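Local structure of SusD superfamily protein (Bacteroides fragilis NCTC 9343, 3NQP) at residues Glu318-Val323 and Gly474-Asp479; Phe54-Ser59 and Asp69-Asn74. The protein probably binds sugars at the outer membrane of the bacterium, as a member of the SusD family of glycan-binding lipoproteins. All coordinates share one frame; numbering follows the deposited sequence.

Contact 1: residues Glu318-Val323 and Gly474-Asp479; sequences EYNKAV and GSLLGD. With EDO (1,2-ethanediol), chain E.
Leu476 drives its isobutyl end into the first turn of helix 321-325, and one methyl does most of the work. CD2 sits 3.6 Å from Asn320 CB, and the same CD2 lies 3.9 Å from Ala322 CB; both methyls of Leu476 lie against Val323 CG2, CD1 at 3.9 Å, where the two side chains cross at about a right angle. With CG anti to the backbone N (chi1 -178°), Leu476 is carried straight out from its loop toward the helix. This is the close part. Beside it, on the solvent side, the packing thins to a single touch: exposed Leu477 reaches Ala322 CB with CD2 alone. Lys321 turns away from the loop, and its NZ donates to O2 of a 1,2-ethanediol, probably from the crystallisation liquor, and to Leu353 O.

Each partner is shaped from within. Asn320 is the N-cap: its OD1 accepts from Ala322 N at 3.0 Å, in the carbonyl plane on a lone pair. Ser475 OG takes Gly478 N in an ST motif. No hydrogen bond joins helix and loop, so the hold is packing alone, mostly methyl on methyl, with the side of the Asn320 amide included.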
loop_
_atom_site.group_PDB
_atom_site.type_symbol
_atom_site.label_atom_id
_atom_site.label_comp_id
_atom_site.label_asym_id
_atom_site.label_seq_id
_atom_site.Cartn_x
_atom_site.Cartn_y
_atom_site.Cartn_z
ATOM N N GLU A 318 -2.059 -13.087 9.439
ATOM C CA GLU A 318 -3.072 -13.915 8.792
ATOM C C GLU A 318 -4.395 -13.187 8.608
ATOM O O GLU A 318 -4.985 -12.694 9.563
ATOM C CB GLU A 318 -3.393 -15.175 9.598
ATOM C CG GLU A 318 -4.319 -16.233 8.823
ATOM C CD GLU A 318 -4.557 -17.495 9.657
ATOM O OE1 GLU A 318 -4.003 -17.577 10.770
ATOM O OE2 GLU A 318 -5.245 -18.425 9.163
ATOM N N TYR A 319 -4.914 -13.237 7.393
ATOM C CA TYR A 319 -6.228 -12.678 7.132
ATOM C C TYR A 319 -7.319 -13.547 7.692
ATOM O O TYR A 319 -7.252 -14.783 7.642
ATOM C CB TYR A 319 -6.451 -12.490 5.648
ATOM C CG TYR A 319 -5.578 -11.409 5.072
ATOM C CD1 TYR A 319 -5.956 -10.086 5.151
ATOM C CD2 TYR A 319 -4.374 -11.713 4.467
ATOM C CE1 TYR A 319 -5.132 -9.064 4.649
ATOM C CE2 TYR A 319 -3.547 -10.684 3.913
ATOM C CZ TYR A 319 -3.953 -9.368 4.046
ATOM O OH TYR A 319 -3.182 -8.339 3.557
ATOM N N ASN A 320 -8.363 -12.895 8.198
ATOM C CA ASN A 320 -9.581 -13.599 8.610
ATOM C C ASN A 320 -10.008 -14.388 7.384
ATOM O O ASN A 320 -9.911 -13.892 6.259
ATOM C CB ASN A 320 -10.633 -12.559 8.946
ATOM C CG ASN A 320 -11.883 -13.137 9.497
ATOM O OD1 ASN A 320 -12.636 -13.816 8.786
ATOM N ND2 ASN A 320 -12.147 -12.861 10.785
ATOM N N LYS A 321 -10.489 -15.599 7.587
ATOM C CA LYS A 321 -10.789 -16.481 6.458
ATOM C C LYS A 321 -11.948 -15.992 5.557
ATOM O O LYS A 321 -12.085 -16.430 4.410
ATOM C CB LYS A 321 -11.096 -17.880 6.993
ATOM C CG LYS A 321 -12.399 -18.001 7.775
ATOM C CD LYS A 321 -12.663 -19.474 8.215
ATOM C CE LYS A 321 -11.785 -19.814 9.475
ATOM N NZ LYS A 321 -12.002 -21.197 9.977
ATOM N N ALA A 322 -12.777 -15.108 6.084
ATOM C CA ALA A 322 -13.784 -14.403 5.274
ATOM C C ALA A 322 -13.187 -13.600 4.125
ATOM O O ALA A 322 -13.875 -13.345 3.128
ATOM C CB ALA A 322 -14.666 -13.488 6.156
ATOM N N VAL A 323 -11.921 -13.203 4.222
ATOM C CA VAL A 323 -11.292 -12.471 3.126
ATOM C C VAL A 323 -11.189 -13.423 1.924
ATOM O O VAL A 323 -11.617 -13.096 0.819
ATOM C CB VAL A 323 -9.914 -11.921 3.538
ATOM C CG1 VAL A 323 -9.154 -11.354 2.376
ATOM C CG2 VAL A 323 -10.076 -10.815 4.651
ATOM N N GLY A 474 -18.075 -0.568 6.228
ATOM C CA GLY A 474 -16.620 -0.679 5.973
ATOM C C GLY A 474 -15.936 -1.924 6.559
ATOM O O GLY A 474 -14.795 -2.250 6.189
ATOM N N SER A 475 -16.600 -2.576 7.514
ATOM C CA SER A 475 -16.046 -3.764 8.162
ATOM C C SER A 475 -16.139 -4.979 7.261
ATOM O O SER A 475 -16.947 -5.042 6.345
ATOM C CB SER A 475 -16.752 -4.068 9.502
ATOM O OG SER A 475 -18.081 -4.554 9.315
ATOM N N LEU A 476 -15.323 -5.960 7.586
ATOM C CA LEU A 476 -15.205 -7.180 6.795
ATOM C C LEU A 476 -16.503 -7.916 6.732
ATOM O O LEU A 476 -16.946 -8.305 5.635
ATOM C CB LEU A 476 -14.155 -8.110 7.369
ATOM C CG LEU A 476 -13.916 -9.419 6.581
ATOM C CD1 LEU A 476 -13.509 -9.123 5.138
ATOM C CD2 LEU A 476 -12.854 -10.268 7.261
ATOM N N LEU A 477 -17.121 -8.071 7.900
ATOM C CA LEU A 477 -18.378 -8.810 8.022
ATOM C C LEU A 477 -19.654 -7.952 7.846
ATOM O O LEU A 477 -20.726 -8.506 7.688
ATOM C CB LEU A 477 -18.410 -9.570 9.365
ATOM C CG LEU A 477 -17.368 -10.697 9.538
ATOM C CD1 LEU A 477 -17.617 -11.537 10.821
ATOM C CD2 LEU A 477 -17.293 -11.604 8.262
ATOM N N GLY A 478 -19.554 -6.623 7.918
ATOM C CA GLY A 478 -20.743 -5.756 7.773
ATOM C C GLY A 478 -21.515 -5.514 9.060
ATOM O O GLY A 478 -22.583 -4.885 9.051
ATOM N N ASP A 479 -20.956 -5.957 10.173
ATOM C CA ASP A 479 -21.667 -6.036 11.440
ATOM C C ASP A 479 -21.400 -4.857 12.368
ATOM O O ASP A 479 -22.303 -4.419 13.067
ATOM C CB ASP A 479 -21.307 -7.317 12.187
ATOM C CG ASP A 479 -19.786 -7.479 12.428
ATOM O OD1 ASP A 479 -18.940 -6.823 11.742
ATOM O OD2 ASP A 479 -19.437 -8.304 13.305
HETATM C C1 EDO E . -11.743 -23.168 12.830
HETATM O O1 EDO E . -12.237 -23.426 11.517
HETATM C C2 EDO E . -10.280 -22.710 12.843
HETATM O O2 EDO E . -10.106 -21.372 12.344
#

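Contact 2: residues Phe54-Ser59 and Asp69-Asn74; sequences FITGAS and DIILQN
Ile71 and Thr56 run antiparallel alongside each other, and their methyls meet closely: Ile71 CG2 is 3.4 Å from Thr56 CG2, closer than two methyls normally sit. Ile71 ends the short helix 68-71 and faces the loop with both branches. Its CG2 also reaches Phe54 CB at 3.9 Å, while CD1 comes within 4.0 Å of the same Phe54 CB and lies obliquely to the ring. Phe54 starts toward the helix but then bends off: CG is anti to the carbonyl carbon (chi1 -82°), which leaves CB to Ile71 and sends the ring away to meet Tyr319.

Thr56 points at the helix end and divides its side chain between two neighbours. CG2 touches Ile71 and, at 3.9 Å, Leu72 CG; the hydroxyl OG1 faces Leu72 CD2. Leu72, exposed, crosses Thr56 at a slant, so the apolar patch runs from buried Ile71 out to solvent.

Behind this patch the helix closes in a Schellman motif, with Gln73 at positive phi (64°) and Asn74 N bonded to Asp69 O. Asn74 ND2 adds a nearly straight bond of 3.0 Å to Asp69 OD1, meeting the carboxylate on its anti side, which ties the two ends of 69-74 together. Gln73 OE1 accepts from Arg50 NE, and Gln73 O from Lys491 NZ. No hydrogen bond crosses from loop 54-59 to residues 69-74; the contact is van der Waals packing, centred on Ile71, with the carbonyl oxygens of Phe54 and Ile55 against its methyls.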
loop_
_atom_site.group_PDB
_atom_site.type_symbol
_atom_site.label_atom_id
_atom_site.label_comp_id
_atom_site.label_asym_id
_atom_site.label_seq_id
_atom_site.Cartn_x
_atom_site.Cartn_y
_atom_site.Cartn_z
ATOM N N PHE A 54 -7.532 -8.683 9.740
ATOM C CA PHE A 54 -6.500 -9.558 10.260
ATOM C C PHE A 54 -7.016 -10.260 11.527
ATOM O O PHE A 54 -7.868 -9.741 12.212
ATOM C CB PHE A 54 -5.251 -8.746 10.560
ATOM C CG PHE A 54 -4.405 -8.482 9.346
ATOM C CD1 PHE A 54 -3.498 -9.404 8.905
ATOM C CD2 PHE A 54 -4.578 -7.359 8.614
ATOM C CE1 PHE A 54 -2.742 -9.187 7.777
ATOM C CE2 PHE A 54 -3.830 -7.127 7.482
ATOM C CZ PHE A 54 -2.918 -8.052 7.056
ATOM N N ILE A 55 -6.572 -11.482 11.777
ATOM C CA ILE A 55 -6.908 -12.121 13.031
ATOM C C ILE A 55 -5.867 -11.703 14.094
ATOM O O ILE A 55 -4.776 -11.209 13.758
ATOM C CB ILE A 55 -6.987 -13.640 12.889
ATOM C CG1 ILE A 55 -5.624 -14.240 12.585
ATOM C CG2 ILE A 55 -7.993 -14.067 11.800
ATOM C CD1 ILE A 55 -5.110 -15.085 13.689
ATOM N N THR A 56 -6.202 -11.944 15.360
ATOM C CA THR A 56 -5.247 -11.802 16.457
ATOM C C THR A 56 -5.277 -13.070 17.302
ATOM O O THR A 56 -6.086 -13.960 17.058
ATOM C CB THR A 56 -5.557 -10.557 17.354
ATOM O OG1 THR A 56 -6.850 -10.707 17.917
ATOM C CG2 THR A 56 -5.525 -9.302 16.530
ATOM N N GLY A 57 -4.362 -13.150 18.257
ATOM C CA GLY A 57 -4.142 -14.365 19.043
ATOM C C GLY A 57 -3.262 -15.317 18.264
ATOM O O GLY A 57 -2.329 -14.911 17.574
ATOM N N ALA A 58 -3.614 -16.584 18.285
ATOM C CA ALA A 58 -2.803 -17.593 17.616
ATOM C C ALA A 58 -3.271 -17.714 16.161
ATOM O O ALA A 58 -4.465 -17.771 15.845
ATOM C CB ALA A 58 -2.895 -18.924 18.336
ATOM N N SER A 59 -2.310 -17.775 15.266
ATOM C CA SER A 59 -2.612 -18.062 13.885
ATOM C C SER A 59 -3.051 -19.502 13.739
ATOM O O SER A 59 -2.861 -20.312 14.636
ATOM C CB SER A 59 -1.433 -17.781 12.992
ATOM O OG SER A 59 -0.355 -18.629 13.289
ATOM N N ASP A 69 -1.741 -5.228 18.770
ATOM C CA ASP A 69 -2.311 -3.934 19.184
ATOM C C ASP A 69 -2.716 -3.024 18.004
ATOM O O ASP A 69 -3.758 -2.334 18.076
ATOM C CB ASP A 69 -1.369 -3.170 20.098
ATOM C CG ASP A 69 -1.268 -3.788 21.497
ATOM O OD1 ASP A 69 -2.294 -4.194 22.096
ATOM O OD2 ASP A 69 -0.130 -3.833 21.993
ATOM N N ILE A 70 -1.900 -2.969 16.960
ATOM C CA ILE A 70 -2.275 -2.180 15.746
ATOM C C ILE A 70 -3.584 -2.731 15.161
ATOM O O ILE A 70 -4.534 -1.988 14.874
ATOM C CB ILE A 70 -1.160 -2.155 14.637
ATOM C CG1 ILE A 70 0.118 -1.478 15.143
ATOM C CG2 ILE A 70 -1.638 -1.388 13.349
ATOM C CD1 ILE A 70 1.269 -1.509 14.183
ATOM N N ILE A 71 -3.628 -4.048 15.014
ATOM C CA ILE A 71 -4.744 -4.740 14.421
ATOM C C ILE A 71 -6.016 -4.481 15.213
ATOM O O ILE A 71 -7.053 -4.264 14.616
ATOM C CB ILE A 71 -4.458 -6.252 14.312
ATOM C CG1 ILE A 71 -3.362 -6.501 13.271
ATOM C CG2 ILE A 71 -5.775 -6.978 13.993
ATOM C CD1 ILE A 71 -2.601 -7.822 13.372
ATOM N N LEU A 72 -5.914 -4.458 16.555
ATOM C CA LEU A 72 -7.034 -4.241 17.460
ATOM C C LEU A 72 -7.380 -2.762 17.633
ATOM O O LEU A 72 -8.289 -2.418 18.366
ATOM C CB LEU A 72 -6.763 -4.895 18.838
ATOM C CG LEU A 72 -6.713 -6.442 18.831
ATOM C CD1 LEU A 72 -6.106 -7.045 20.113
ATOM C CD2 LEU A 72 -8.118 -7.024 18.534
ATOM N N GLN A 73 -6.664 -1.878 16.964
ATOM C CA GLN A 73 -6.898 -0.457 17.149
ATOM C C GLN A 73 -6.586 0.033 18.588
ATOM O O GLN A 73 -7.128 1.049 19.012
ATOM C CB GLN A 73 -8.343 -0.051 16.765
ATOM C CG GLN A 73 -8.930 -0.790 15.512
ATOM C CD GLN A 73 -8.285 -0.395 14.208
ATOM O OE1 GLN A 73 -7.698 0.674 14.123
ATOM N NE2 GLN A 73 -8.409 -1.253 13.169
ATOM N N ASN A 74 -5.704 -0.683 19.301
ATOM C CA ASN A 74 -5.321 -0.352 20.659
ATOM C C ASN A 74 -4.189 0.647 20.532
ATOM O O ASN A 74 -3.035 0.246 20.303
ATOM C CB ASN A 74 -4.745 -1.547 21.439
ATOM C CG ASN A 74 -5.754 -2.624 21.754
ATOM O OD1 ASN A 74 -6.981 -2.422 21.672
ATOM N ND2 ASN A 74 -5.229 -3.799 22.152
#

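In the fold
Both contacts set a loop against a short helix, contact 1 at the helix start and contact 2 at the helix end, and neither has a hydrogen bond across it. Contact 1 is a surface contact joining parts of the chain 151 residues apart; contact 2 is local, only 10 residues apart, and partly buried. Their centres lie 13 Å from each other, and the segments 318-323 and 54-59 meet directly. There a backbone bond joins the packing: Ile55 N and Glu318 O, 3.0 Å apart, probably form a hydrogen bond. An early loop and a much later part of the SusD fold are thereby joined on one side of the molecule.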